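Local coordinates for protein catechol 1,2-dioxygenase (Acinetobacter sp., PDB 1DMH) that catalyses the iron(III)-dependent intradiol cleavage of catechol by molecular oxygen to cis,cis-muconate, the first step from catechol in the beta-ketoadipate pathway, at residues Y120-D125 and R191-L196; N150-I155 and R179-T184; N220-I225 and Q240-G245. One frame throughout, in Å; residues are numbered along the deposited sequence.

Contact 1 of 3, residues Y120-D125 and R191-L196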
loop_
_atom_site.group_PDB
_atom_site.type_symbol
_atom_site.label_atom_id
_atom_site.label_comp_id
_atom_site.label_asym_id
_atom_site.label_seq_id
_atom_site.Cartn_x
_atom_site.Cartn_y
_atom_site.Cartn_z
ATOM N N TYR A 120 25.264 -32.575 6.909
ATOM C CA TYR A 120 25.110 -32.124 8.289
ATOM C C TYR A 120 25.599 -30.699 8.549
ATOM O O TYR A 120 26.517 -30.212 7.899
ATOM C CB TYR A 120 25.895 -33.078 9.216
ATOM C CG TYR A 120 26.066 -32.561 10.630
ATOM C CD1 TYR A 120 25.020 -32.631 11.549
ATOM C CD2 TYR A 120 27.222 -31.869 11.005
ATOM C CE1 TYR A 120 25.109 -32.012 12.802
ATOM C CE2 TYR A 120 27.320 -31.241 12.266
ATOM C CZ TYR A 120 26.253 -31.317 13.153
ATOM O OH TYR A 120 26.320 -30.676 14.374
ATOM N N ALA A 121 24.981 -30.041 9.519
ATOM C CA ALA A 121 25.385 -28.708 9.937
ATOM C C ALA A 121 24.663 -28.383 11.218
ATOM O O ALA A 121 23.576 -28.908 11.483
ATOM C CB ALA A 121 25.024 -27.659 8.891
ATOM N N ARG A 122 25.293 -27.558 12.037
ATOM C CA ARG A 122 24.629 -27.081 13.230
ATOM C C ARG A 122 24.142 -25.706 12.733
ATOM O O ARG A 122 24.905 -24.965 12.123
ATOM C CB ARG A 122 25.588 -26.926 14.408
ATOM C CG ARG A 122 24.907 -26.155 15.526
ATOM C CD ARG A 122 25.658 -26.169 16.829
ATOM N NE ARG A 122 24.936 -25.329 17.767
ATOM C CZ ARG A 122 25.233 -25.202 19.054
ATOM N NH1 ARG A 122 26.257 -25.873 19.578
ATOM N NH2 ARG A 122 24.517 -24.384 19.808
ATOM N N MET A 123 22.881 -25.372 12.970
ATOM C CA MET A 123 22.326 -24.116 12.463
ATOM C C MET A 123 22.367 -22.900 13.362
ATOM O O MET A 123 22.309 -21.768 12.881
ATOM C CB MET A 123 20.863 -24.318 12.083
ATOM C CG MET A 123 20.621 -25.470 11.165
ATOM S SD MET A 123 18.869 -25.543 10.721
ATOM C CE MET A 123 18.612 -23.924 9.963
ATOM N N ASP A 124 22.423 -23.123 14.665
ATOM C CA ASP A 124 22.389 -22.011 15.594
ATOM C C ASP A 124 23.754 -21.736 16.204
ATOM O O ASP A 124 24.627 -22.607 16.213
ATOM C CB ASP A 124 21.402 -22.313 16.709
ATOM C CG ASP A 124 21.930 -23.365 17.667
ATOM O OD1 ASP A 124 22.167 -24.515 17.232
ATOM O OD2 ASP A 124 22.126 -23.031 18.851
ATOM N N ASP A 125 23.910 -20.518 16.723
ATOM C CA ASP A 125 25.160 -20.087 17.345
ATOM C C ASP A 125 25.092 -20.172 18.860
ATOM O O ASP A 125 25.916 -19.564 19.538
ATOM C CB ASP A 125 25.488 -18.640 16.956
ATOM C CG ASP A 125 24.456 -17.644 17.465
ATOM O OD1 ASP A 125 23.548 -18.038 18.230
ATOM O OD2 ASP A 125 24.560 -16.450 17.108
ATOM N N ARG A 191 20.776 -33.749 7.984
ATOM C CA ARG A 191 20.650 -33.793 9.415
ATOM C C ARG A 191 21.168 -32.482 9.941
ATOM O O ARG A 191 22.224 -32.007 9.513
ATOM C CB ARG A 191 21.468 -34.950 9.967
ATOM C CG ARG A 191 21.439 -35.069 11.475
ATOM C CD ARG A 191 22.306 -36.234 11.909
ATOM N NE ARG A 191 22.596 -36.218 13.345
ATOM C CZ ARG A 191 21.900 -36.879 14.272
ATOM N NH1 ARG A 191 20.869 -37.651 13.907
ATOM N NH2 ARG A 191 22.257 -36.787 15.564
ATOM N N VAL A 192 20.414 -31.851 10.830
ATOM C CA VAL A 192 20.895 -30.607 11.386
ATOM C C VAL A 192 20.705 -30.585 12.863
ATOM O O VAL A 192 19.833 -31.268 13.396
ATOM C CB VAL A 192 20.169 -29.362 10.824
ATOM C CG1 VAL A 192 20.426 -29.254 9.390
ATOM C CG2 VAL A 192 18.676 -29.449 11.082
ATOM N N ARG A 193 21.562 -29.823 13.523
ATOM C CA ARG A 193 21.431 -29.616 14.948
ATOM C C ARG A 193 21.058 -28.118 15.062
ATOM O O ARG A 193 21.748 -27.252 14.510
ATOM C CB ARG A 193 22.744 -29.901 15.685
ATOM C CG ARG A 193 22.691 -29.370 17.105
ATOM C CD ARG A 193 23.912 -29.696 17.944
ATOM N NE ARG A 193 23.806 -28.937 19.183
ATOM C CZ ARG A 193 24.590 -29.097 20.240
ATOM N NH1 ARG A 193 25.546 -29.998 20.213
ATOM N NH2 ARG A 193 24.398 -28.359 21.325
ATOM N N THR A 194 19.951 -27.817 15.739
ATOM C CA THR A 194 19.540 -26.431 15.899
ATOM C C THR A 194 18.755 -26.338 17.222
ATOM O O THR A 194 19.046 -27.102 18.152
ATOM C CB THR A 194 18.688 -25.986 14.694
ATOM O OG1 THR A 194 18.425 -24.587 14.796
ATOM C CG2 THR A 194 17.384 -26.757 14.624
ATOM N N ILE A 195 17.817 -25.399 17.342
ATOM C CA ILE A 195 17.000 -25.323 18.556
ATOM C C ILE A 195 15.523 -25.291 18.146
ATOM O O ILE A 195 15.201 -24.957 17.000
ATOM C CB ILE A 195 17.296 -24.050 19.419
ATOM C CG1 ILE A 195 17.043 -22.792 18.595
ATOM C CG2 ILE A 195 18.726 -24.077 19.953
ATOM C CD1 ILE A 195 17.134 -21.517 19.400
ATOM N N LEU A 196 14.636 -25.653 19.068
ATOM C CA LEU A 196 13.198 -25.618 18.791
ATOM C C LEU A 196 12.746 -24.180 18.694
ATOM O O LEU A 196 12.993 -23.385 19.592
ATOM C CB LEU A 196 12.384 -26.264 19.905
ATOM C CG LEU A 196 11.935 -27.705 19.761
ATOM C CD1 LEU A 196 11.079 -28.029 20.976
ATOM C CD2 LEU A 196 11.121 -27.901 18.493
HETATM O O HOH W 1 21.685 -26.738 18.960
#
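Tyr120, Ala121 and Arg122 pair in parallel with Arg191, Val192 and Arg193, the two strand axes 4.7 Å apart and their directions differing by 11°. Arg193 holds the pairing through both backbone polar atoms: its N gives a 3.0 Å bond to Ala121 O, and its O receives Met123 N at 2.7 Å. The bond from Ala121 N to Arg191 O is weak. Through this pairing strand 120-122 joins the mixed beta-sheet of the intradiol dioxygenase catalytic domain, next to strand 189-195, which also pairs with strand 133-141. On the face carrying the arginines, Arg122 and Arg193 run out side by side as extended chains, and their guanidinium groups stack almost parallel, planes at 9° and centres 4.1 Å apart, with Arg122 NH1 over the rim of its partner. Carboxylates probably ease the closeness of like charges. Asp124 is gripped side-on by Arg122, NE to OD1 and NH2 to OD2, both 2.9 Å, while Arg193 NH2 forms a salt bridge with Glu280. A water at the edge of the Arg193 group accepts from NE and donates to Asp124 OD1 and Thr194 O. On the side of Val192, Met123, just past the strand, brings its SD to Val192 CG2 at 3.9 Å; its CB rests 3.7 Å from Thr194 OG1, a hydroxyl hydrogen-bonded to His157 NE2.

Contact 2 of 3, residues N150-I155 and R179-T184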
loop_
_atom_site.group_PDB
_atom_site.type_symbol
_atom_site.label_atom_id
_atom_site.label_comp_id
_atom_site.label_asym_id
_atom_site.label_seq_id
_atom_site.Cartn_x
_atom_site.Cartn_y
_atom_site.Cartn_z
ATOM N N ASN A 150 22.605 -35.376 -3.135
ATOM C CA ASN A 150 22.850 -34.126 -3.830
ATOM C C ASN A 150 21.691 -33.150 -3.976
ATOM O O ASN A 150 21.809 -32.163 -4.708
ATOM C CB ASN A 150 23.461 -34.423 -5.190
ATOM C CG ASN A 150 24.811 -35.128 -5.067
ATOM O OD1 ASN A 150 25.314 -35.695 -6.036
ATOM N ND2 ASN A 150 25.406 -35.090 -3.864
ATOM N N ALA A 151 20.581 -33.409 -3.290
ATOM C CA ALA A 151 19.449 -32.488 -3.321
ATOM C C ALA A 151 19.852 -31.345 -2.389
ATOM O O ALA A 151 20.604 -31.557 -1.432
ATOM C CB ALA A 151 18.184 -33.189 -2.803
ATOM N N LYS A 152 19.395 -30.128 -2.652
ATOM C CA LYS A 152 19.758 -29.020 -1.760
ATOM C C LYS A 152 18.568 -28.693 -0.865
ATOM O O LYS A 152 17.505 -28.288 -1.349
ATOM C CB LYS A 152 20.125 -27.787 -2.554
ATOM C CG LYS A 152 20.563 -26.573 -1.744
ATOM C CD LYS A 152 20.950 -25.517 -2.754
ATOM C CE LYS A 152 21.585 -24.302 -2.156
ATOM N NZ LYS A 152 22.240 -23.491 -3.237
ATOM N N VAL A 153 18.760 -28.892 0.432
ATOM C CA VAL A 153 17.718 -28.649 1.414
ATOM C C VAL A 153 18.033 -27.333 2.119
ATOM O O VAL A 153 19.081 -27.215 2.761
ATOM C CB VAL A 153 17.677 -29.782 2.475
ATOM C CG1 VAL A 153 16.541 -29.534 3.468
ATOM C CG2 VAL A 153 17.505 -31.150 1.793
ATOM N N GLU A 154 17.153 -26.343 1.983
ATOM C CA GLU A 154 17.355 -25.068 2.656
ATOM C C GLU A 154 16.366 -24.936 3.809
ATOM O O GLU A 154 15.167 -25.062 3.614
ATOM C CB GLU A 154 17.166 -23.916 1.688
ATOM C CG GLU A 154 18.121 -23.997 0.532
ATOM C CD GLU A 154 17.991 -22.813 -0.396
ATOM O OE1 GLU A 154 18.269 -21.676 0.036
ATOM O OE2 GLU A 154 17.603 -23.030 -1.556
ATOM N N ILE A 155 16.893 -24.672 5.003
ATOM C CA ILE A 155 16.095 -24.563 6.210
ATOM C C ILE A 155 16.312 -23.240 6.924
ATOM O O ILE A 155 17.441 -22.756 7.027
ATOM C CB ILE A 155 16.463 -25.698 7.185
ATOM C CG1 ILE A 155 16.399 -27.038 6.438
ATOM C CG2 ILE A 155 15.523 -25.698 8.391
ATOM C CD1 ILE A 155 16.615 -28.225 7.319
ATOM N N ARG A 179 19.920 -20.537 9.729
ATOM C CA ARG A 179 19.660 -20.568 8.293
ATOM C C ARG A 179 20.819 -21.352 7.646
ATOM O O ARG A 179 21.967 -20.915 7.720
ATOM C CB ARG A 179 19.635 -19.143 7.702
ATOM C CG ARG A 179 18.520 -18.213 8.188
ATOM C CD ARG A 179 18.729 -16.790 7.635
ATOM N NE ARG A 179 17.726 -15.822 8.090
ATOM C CZ ARG A 179 16.465 -15.778 7.651
ATOM N NH1 ARG A 179 16.042 -16.652 6.735
ATOM N NH2 ARG A 179 15.637 -14.842 8.113
ATOM N N ARG A 180 20.532 -22.488 7.014
ATOM C CA ARG A 180 21.580 -23.276 6.364
ATOM C C ARG A 180 21.086 -23.965 5.098
ATOM O O ARG A 180 19.877 -24.157 4.907
ATOM C CB ARG A 180 22.099 -24.374 7.301
ATOM C CG ARG A 180 22.890 -23.930 8.520
ATOM C CD ARG A 180 24.225 -23.278 8.160
ATOM N NE ARG A 180 24.967 -22.962 9.372
ATOM C CZ ARG A 180 24.768 -21.896 10.143
ATOM N NH1 ARG A 180 23.879 -20.966 9.809
ATOM N NH2 ARG A 180 25.511 -21.727 11.236
ATOM N N SER A 181 22.033 -24.339 4.237
ATOM C CA SER A 181 21.725 -25.104 3.034
ATOM C C SER A 181 22.455 -26.410 3.245
ATOM O O SER A 181 23.632 -26.409 3.594
ATOM C CB SER A 181 22.269 -24.441 1.773
ATOM O OG SER A 181 21.551 -23.266 1.496
ATOM N N ILE A 182 21.760 -27.517 3.062
ATOM C CA ILE A 182 22.384 -28.815 3.228
ATOM C C ILE A 182 22.235 -29.650 1.981
ATOM O O ILE A 182 21.146 -29.796 1.441
ATOM C CB ILE A 182 21.801 -29.556 4.436
ATOM C CG1 ILE A 182 22.086 -28.709 5.667
ATOM C CG2 ILE A 182 22.412 -30.971 4.573
ATOM C CD1 ILE A 182 21.721 -29.356 6.874
ATOM N N ILE A 183 23.356 -30.161 1.497
ATOM C CA ILE A 183 23.353 -31.006 0.309
ATOM C C ILE A 183 23.179 -32.395 0.853
ATOM O O ILE A 183 23.960 -32.815 1.718
ATOM C CB ILE A 183 24.704 -30.963 -0.424
ATOM C CG1 ILE A 183 25.061 -29.515 -0.758
ATOM C CG2 ILE A 183 24.664 -31.895 -1.633
ATOM C CD1 ILE A 183 23.977 -28.768 -1.530
ATOM N N THR A 184 22.167 -33.109 0.377
ATOM C CA THR A 184 21.957 -34.453 0.874
ATOM C C THR A 184 23.171 -35.349 0.565
ATOM O O THR A 184 23.866 -35.169 -0.441
ATOM C CB THR A 184 20.646 -35.063 0.322
ATOM O OG1 THR A 184 20.647 -35.020 -1.106
ATOM C CG2 THR A 184 19.438 -34.267 0.843
HETATM O O HOH W 2 19.588 -21.738 2.468
#
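Thr184 OG1 sits where the backbone of Ala151 turns into the strand, taking a 2.7 Å hydrogen bond from Ala151 N and bonding also to Leu148 O. The hydroxyl reaches this spot because OG1 stands between the threonine's own backbone N and carbonyl carbon (chi1 55°), which leaves CG2 to rest 3.8 Å from Val153 CG2. The backbones close the same corner: Thr184 N bonds to Ala151 O, and Asn150 N bonds to Thr184 O. Further along, Val153 and Ile182 exchange a pair of bonds, N to O in each direction at 2.7 Å, and Ile155 and Arg180 repeat the pattern with slightly longer ones. On the face of Lys152, Glu154, Ser181 and Ile183, the packing is mixed. Ile183 CD1 lies 4.1 Å from Lys152 CG, and Ser181 OG comes 3.6 Å from Glu154 CG. A water joins two of the polar groups there: it binds Ser181 OG at 2.7 Å and donates to Glu154 OE1 at 2.8 Å; the same carboxylate oxygen bonds to Tyr110 OH. On the opposite face Val153 packs on strand 133-141, Ile182 on strand 189-195 and Ile155 on both. Strand 152-157 lies between strands 179-183 and 220-230, an antiparallel stretch of the catalytic domain's mixed sheet, and the chain linking the two strands of this contact carries the iron ligand Tyr164.

Contact 3 of 3, residues N220-I225 and Q240-G245. With FE (Fe (III) ion), chain C; MCT (4-methylcatechol), chain D.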
loop_
_atom_site.group_PDB
_atom_site.type_symbol
_atom_site.label_atom_id
_atom_site.label_comp_id
_atom_site.label_asym_id
_atom_site.label_seq_id
_atom_site.Cartn_x
_atom_site.Cartn_y
_atom_site.Cartn_z
ATOM N N ASN A 220 -0.922 -14.482 15.243
ATOM C CA ASN A 220 0.038 -15.519 15.618
ATOM C C ASN A 220 0.220 -16.693 14.676
ATOM O O ASN A 220 -0.717 -17.126 14.005
ATOM C CB ASN A 220 -0.345 -16.089 16.970
ATOM C CG ASN A 220 -0.437 -15.026 18.026
ATOM O OD1 ASN A 220 0.538 -14.321 18.308
ATOM N ND2 ASN A 220 -1.619 -14.883 18.611
ATOM N N ARG A 221 1.442 -17.221 14.664
ATOM C CA ARG A 221 1.777 -18.397 13.871
ATOM C C ARG A 221 2.329 -19.443 14.831
ATOM O O ARG A 221 3.013 -19.103 15.800
ATOM C CB ARG A 221 2.885 -18.108 12.831
ATOM C CG ARG A 221 2.583 -17.017 11.789
ATOM C CD ARG A 221 3.270 -17.364 10.487
ATOM N NE ARG A 221 2.713 -18.628 10.020
ATOM C CZ ARG A 221 3.240 -19.418 9.095
ATOM N NH1 ARG A 221 4.378 -19.088 8.492
ATOM N NH2 ARG A 221 2.645 -20.581 8.817
ATOM N N PRO A 222 1.984 -20.718 14.615
ATOM C CA PRO A 222 2.497 -21.790 15.475
ATOM C C PRO A 222 4.019 -21.935 15.208
ATOM O O PRO A 222 4.522 -21.421 14.200
ATOM C CB PRO A 222 1.708 -23.004 14.988
ATOM C CG PRO A 222 1.478 -22.674 13.489
ATOM C CD PRO A 222 1.011 -21.253 13.636
ATOM N N ALA A 223 4.752 -22.604 16.096
ATOM C CA ALA A 223 6.193 -22.819 15.891
ATOM C C ALA A 223 6.325 -23.673 14.625
ATOM O O ALA A 223 5.653 -24.688 14.490
ATOM C CB ALA A 223 6.787 -23.546 17.083
ATOM N N HIS A 224 7.201 -23.257 13.709
ATOM C CA HIS A 224 7.379 -23.953 12.435
ATOM C C HIS A 224 8.803 -23.778 11.885
ATOM O O HIS A 224 9.554 -22.887 12.305
ATOM C CB HIS A 224 6.406 -23.397 11.397
ATOM C CG HIS A 224 6.599 -21.938 11.151
ATOM N ND1 HIS A 224 6.157 -20.972 12.034
ATOM C CD2 HIS A 224 7.297 -21.284 10.195
ATOM C CE1 HIS A 224 6.573 -19.786 11.630
ATOM N NE2 HIS A 224 7.267 -19.947 10.516
ATOM N N ILE A 225 9.146 -24.647 10.938
ATOM C CA ILE A 225 10.463 -24.644 10.295
ATOM C C ILE A 225 10.241 -24.631 8.780
ATOM O O ILE A 225 9.482 -25.443 8.260
ATOM C CB ILE A 225 11.253 -25.903 10.701
ATOM C CG1 ILE A 225 11.465 -25.891 12.224
ATOM C CG2 ILE A 225 12.589 -25.961 9.942
ATOM C CD1 ILE A 225 12.009 -27.194 12.791
ATOM N N GLN A 240 6.798 -26.330 4.821
ATOM C CA GLN A 240 7.264 -26.066 6.178
ATOM C C GLN A 240 6.684 -27.151 7.059
ATOM O O GLN A 240 5.784 -27.884 6.627
ATOM C CB GLN A 240 6.764 -24.715 6.676
ATOM C CG GLN A 240 5.383 -24.818 7.252
ATOM C CD GLN A 240 4.822 -23.514 7.805
ATOM O OE1 GLN A 240 3.827 -23.544 8.561
ATOM N NE2 GLN A 240 5.415 -22.377 7.433
ATOM N N ILE A 241 7.221 -27.297 8.264
ATOM C CA ILE A 241 6.640 -28.258 9.195
ATOM C C ILE A 241 6.247 -27.510 10.451
ATOM O O ILE A 241 6.871 -26.517 10.811
ATOM C CB ILE A 241 7.577 -29.446 9.539
ATOM C CG1 ILE A 241 8.942 -28.963 10.023
ATOM C CG2 ILE A 241 7.664 -30.354 8.330
ATOM C CD1 ILE A 241 9.924 -30.095 10.368
ATOM N N ASN A 242 5.170 -27.983 11.062
ATOM C CA ASN A 242 4.602 -27.421 12.277
ATOM C C ASN A 242 4.949 -28.311 13.444
ATOM O O ASN A 242 4.842 -29.536 13.345
ATOM C CB ASN A 242 3.081 -27.381 12.163
ATOM C CG ASN A 242 2.618 -26.297 11.292
ATOM O OD1 ASN A 242 2.630 -25.144 11.703
ATOM N ND2 ASN A 242 2.238 -26.626 10.053
ATOM N N VAL A 243 5.353 -27.706 14.551
ATOM C CA VAL A 243 5.679 -28.502 15.730
ATOM C C VAL A 243 4.340 -28.930 16.356
ATOM O O VAL A 243 3.502 -28.089 16.723
ATOM C CB VAL A 243 6.538 -27.678 16.732
ATOM C CG1 VAL A 243 6.790 -28.483 17.991
ATOM C CG2 VAL A 243 7.863 -27.278 16.066
ATOM N N ALA A 244 4.126 -30.237 16.453
ATOM C CA ALA A 244 2.870 -30.733 17.012
ATOM C C ALA A 244 2.643 -30.232 18.456
ATOM O O ALA A 244 3.585 -30.053 19.237
ATOM C CB ALA A 244 2.829 -32.296 16.941
ATOM N N GLY A 245 1.382 -29.975 18.785
ATOM C CA GLY A 245 1.047 -29.521 20.122
ATOM C C GLY A 245 0.945 -28.020 20.272
ATOM O O GLY A 245 0.418 -27.543 21.272
HETATM FE FE FE C . 8.241 -18.502 9.455
HETATM C C1 MCT D . 4.763 -15.078 8.106
HETATM C C2 MCT D . 5.359 -16.254 7.620
HETATM C C3 MCT D . 6.402 -16.834 8.372
HETATM O O3 MCT D . 6.992 -17.983 7.912
HETATM C C4 MCT D . 6.845 -16.277 9.560
HETATM O O4 MCT D . 7.860 -16.887 10.254
HETATM C C5 MCT D . 6.279 -15.131 10.053
HETATM C C6 MCT D . 5.178 -14.500 9.281
HETATM C C MCT D . 3.625 -14.423 7.301
HETATM O O HOH W 3 7.804 -16.391 8.043
#
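His224 and Asn242 face each other as a non-hydrogen-bonded pair in the antiparallel beta-hairpin of strands 220-230 and 237-243, which carries part of the iron site. Beside them, Ile225 and Ile241 satisfy each other's backbone with two bonds, N to O each way at 2.9 Å, and Ala223 O takes Val243 N almost straight. Ala223 N finds its acceptor in the Asp246 carboxylate. The histidine ring is fixed at both nitrogens: ND1 donates in the ring plane to Pro222 O, 2.8 Å away and 175° at the hydrogen, while NE2 binds the iron. With chi1 at 60° the imidazole swings over its own backbone and toward the metal. In this complex Tyr164 and His226 are the other protein ligands; Tyr200, also an iron-binding residue of the enzyme, is not among them here. 4-Methylcatechol chelates the iron through O3 at 2.0 Å and O4 at 1.8 Å. Arg221 kinks in mid-chain and folds back so that NH1 lies 3.6 Å above the plane of the His224 ring, displaced toward its rim, and gives a weak bond to O3 of 4-methylcatechol. Its NH2 has its main partner in Asp252, by a salt bridge, and makes a weak bond to Gln240 OE1. The Gln240 side chain passes the histidine at a slant, the amide plane about 20° from the ring, with NE2 3.5 Å from His224 CD2. Pro222 CG touches Asn242 OD1 at 3.3 Å.

How the contacts relate
All three contacts belong to one mixed sheet, yet they differ in depth. Contact 3 is buried and lies at the iron and the bound 4-methylcatechol; contacts 1 and 2 are only partly buried, and contact 1 has its charged face toward the surface. Contact 2 is nested in the loop closed by contact 1: its strand 179-183 leads into strand 189-195, and Met123 and Val192 pack on Ile155 and Ile182. Strands 152-157 and 220-230 are neighbours, so Ile155 of contact 2 meets Ile225 of contact 3. Parallel pairing with stacked arginines thus gives way to antiparallel pairing, first with a corner tied by a threonine hydroxyl, then with metal and substrate chemistry.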